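Local coordinates for esterase LipW (PDB 3QH4), which is probably an ester hydrolase of the alpha/beta-hydrolase fold from Mycobacterium marinum, at residues V89-G94 with V122-A127. Numbering follows the deposited sequence.
Sequences VYCHAG and VDYRLA
The imidazole of H92 lies over one face of the Y124 phenol as an offset stack, planes 10° apart and centroids 4.3 Å from each other. The overlap is shifted toward the rims, with H92 NE2 3.5 Å from Y124 CE1. A nearly straight in-plane bond from H92 ND1 to A93 O, 2.7 Å, does most to hold the imidazole's rotation; at the other edge a water in the ring plane sits 2.7 Å from H92 NE2, within hydrogen-bonding distance of D123 OD1 and Y124 O as well. Both side chains put CG between backbone N and carbonyl carbon (chi1 67° for H92, 57° for Y124), which turns the rings onto one another. The phenol then reaches back to the main chain, Y124 OH donating to H92 O at 2.7 Å from above the carbonyl plane. C91 CB touches Y124 CE1 obliquely, while C91 SG and V89 CG1 pack on V122 CG2. V122 N donates to Y90 O at 2.9 Å; a second water accepts from H92 N and donates to V122 O, linking the two backbones just past the end of strand 85-91. Helix 134-148 packs against V89, C91, V122 and Y124. H92, A93 and G94 open the sequence HAGG, a variant of the HGGG motif of hormone-sensitive-lipase-like alpha/beta-hydrolases, whose later glycines usually lend backbone N-H groups to the oxyanion hole; A93 touches S166, the probable nucleophile, so the loop lies beside the presumed active site.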
loop_
_atom_site.group_PDB
_atom_site.type_symbol
_atom_site.label_atom_id
_atom_site.label_comp_id
_atom_site.label_asym_id
_atom_site.label_seq_id
_atom_site.Cartn_x
_atom_site.Cartn_y
_atom_site.Cartn_z
ATOM N N VAL A 89 8.653 -2.854 6.067
ATOM C CA VAL A 89 8.899 -2.889 4.622
ATOM C C VAL A 89 7.598 -2.465 3.968
ATOM O O VAL A 89 6.582 -3.104 4.202
ATOM C CB VAL A 89 9.303 -4.300 4.147
ATOM C CG1 VAL A 89 9.314 -4.376 2.619
ATOM C CG2 VAL A 89 10.682 -4.668 4.767
ATOM N N TYR A 90 7.638 -1.382 3.186
ATOM C CA TYR A 90 6.434 -0.722 2.651
ATOM C C TYR A 90 6.388 -0.764 1.126
ATOM O O TYR A 90 7.438 -0.561 0.474
ATOM C CB TYR A 90 6.400 0.756 3.103
ATOM C CG TYR A 90 5.193 1.495 2.593
ATOM C CD1 TYR A 90 4.005 1.545 3.373
ATOM C CD2 TYR A 90 5.225 2.160 1.356
ATOM C CE1 TYR A 90 2.892 2.232 2.892
ATOM C CE2 TYR A 90 4.109 2.851 0.864
ATOM C CZ TYR A 90 2.956 2.869 1.633
ATOM O OH TYR A 90 1.839 3.513 1.172
ATOM N N CYS A 91 5.198 -1.022 0.570
ATOM C CA CYS A 91 4.961 -1.012 -0.896
ATOM C C CYS A 91 3.875 -0.006 -1.237
ATOM O O CYS A 91 2.784 -0.059 -0.667
ATOM C CB CYS A 91 4.542 -2.405 -1.404
ATOM S SG CYS A 91 5.877 -3.566 -1.291
ATOM N N HIS A 92 4.198 0.920 -2.154
ATOM C CA HIS A 92 3.311 2.049 -2.519
ATOM C C HIS A 92 2.074 1.677 -3.372
ATOM O O HIS A 92 1.985 0.595 -3.931
ATOM C CB HIS A 92 4.129 3.117 -3.257
ATOM C CG HIS A 92 4.634 2.676 -4.601
ATOM N ND1 HIS A 92 3.839 2.693 -5.726
ATOM C CD2 HIS A 92 5.847 2.221 -5.005
ATOM C CE1 HIS A 92 4.530 2.246 -6.763
ATOM N NE2 HIS A 92 5.758 1.968 -6.351
ATOM N N ALA A 93 1.138 2.612 -3.443
ATOM C CA ALA A 93 -0.097 2.509 -4.225
ATOM C C ALA A 93 0.160 2.747 -5.703
ATOM O O ALA A 93 1.246 3.222 -6.087
ATOM C CB ALA A 93 -1.102 3.547 -3.697
ATOM N N GLY A 94 -0.829 2.453 -6.554
ATOM C CA GLY A 94 -0.609 2.746 -7.967
ATOM C C GLY A 94 -1.173 1.672 -8.865
ATOM O O GLY A 94 -0.845 1.645 -10.033
ATOM N N VAL A 122 9.722 0.084 -1.178
ATOM C CA VAL A 122 10.179 -0.723 -2.327
ATOM C C VAL A 122 9.799 -0.087 -3.667
ATOM O O VAL A 122 8.604 0.166 -3.915
ATOM C CB VAL A 122 9.568 -2.155 -2.276
ATOM C CG1 VAL A 122 10.090 -3.024 -3.455
ATOM C CG2 VAL A 122 9.844 -2.843 -0.969
ATOM N N ASP A 123 10.789 0.176 -4.520
ATOM C CA ASP A 123 10.491 0.679 -5.870
ATOM C C ASP A 123 10.339 -0.538 -6.772
ATOM O O ASP A 123 11.264 -0.877 -7.541
ATOM C CB ASP A 123 11.635 1.573 -6.380
ATOM C CG ASP A 123 11.289 2.326 -7.643
ATOM O OD1 ASP A 123 10.114 2.374 -8.041
ATOM O OD2 ASP A 123 12.231 2.909 -8.246
ATOM N N TYR A 124 9.185 -1.204 -6.654
ATOM C CA TYR A 124 8.942 -2.435 -7.408
ATOM C C TYR A 124 8.623 -2.205 -8.878
ATOM O O TYR A 124 8.116 -1.138 -9.274
ATOM C CB TYR A 124 7.819 -3.241 -6.742
ATOM C CG TYR A 124 6.502 -2.509 -6.587
ATOM C CD1 TYR A 124 6.152 -1.894 -5.367
ATOM C CD2 TYR A 124 5.600 -2.441 -7.643
ATOM C CE1 TYR A 124 4.895 -1.249 -5.214
ATOM C CE2 TYR A 124 4.349 -1.812 -7.503
ATOM C CZ TYR A 124 4.012 -1.223 -6.284
ATOM O OH TYR A 124 2.810 -0.605 -6.159
ATOM N N ARG A 125 8.931 -3.219 -9.687
ATOM C CA ARG A 125 8.665 -3.165 -11.120
ATOM C C ARG A 125 7.157 -3.170 -11.375
ATOM O O ARG A 125 6.377 -3.748 -10.578
ATOM C CB ARG A 125 9.326 -4.340 -11.846
ATOM C CG ARG A 125 10.876 -4.164 -12.004
ATOM C CD ARG A 125 11.532 -5.479 -12.458
ATOM N NE ARG A 125 11.334 -6.514 -11.437
ATOM C CZ ARG A 125 11.333 -7.824 -11.697
ATOM N NH1 ARG A 125 11.554 -8.269 -12.939
ATOM N NH2 ARG A 125 11.111 -8.693 -10.713
ATOM N N LEU A 126 6.793 -2.552 -12.503
ATOM C CA LEU A 126 5.386 -2.204 -12.823
ATOM C C LEU A 126 4.810 -2.939 -14.000
ATOM O O LEU A 126 5.478 -3.186 -14.985
ATOM C CB LEU A 126 5.271 -0.703 -13.143
ATOM C CG LEU A 126 5.732 0.258 -12.034
ATOM C CD1 LEU A 126 5.726 1.714 -12.538
ATOM C CD2 LEU A 126 4.906 0.113 -10.724
ATOM N N ALA A 127 3.531 -3.286 -13.847
ATOM C CA ALA A 127 2.692 -3.785 -14.921
ATOM C C ALA A 127 2.293 -2.599 -15.809
ATOM O O ALA A 127 2.317 -1.464 -15.350
ATOM C CB ALA A 127 1.452 -4.426 -14.306
HETATM O O HOH W 1 6.942 1.553 -2.206
HETATM O O HOH W 2 7.718 1.198 -8.035
#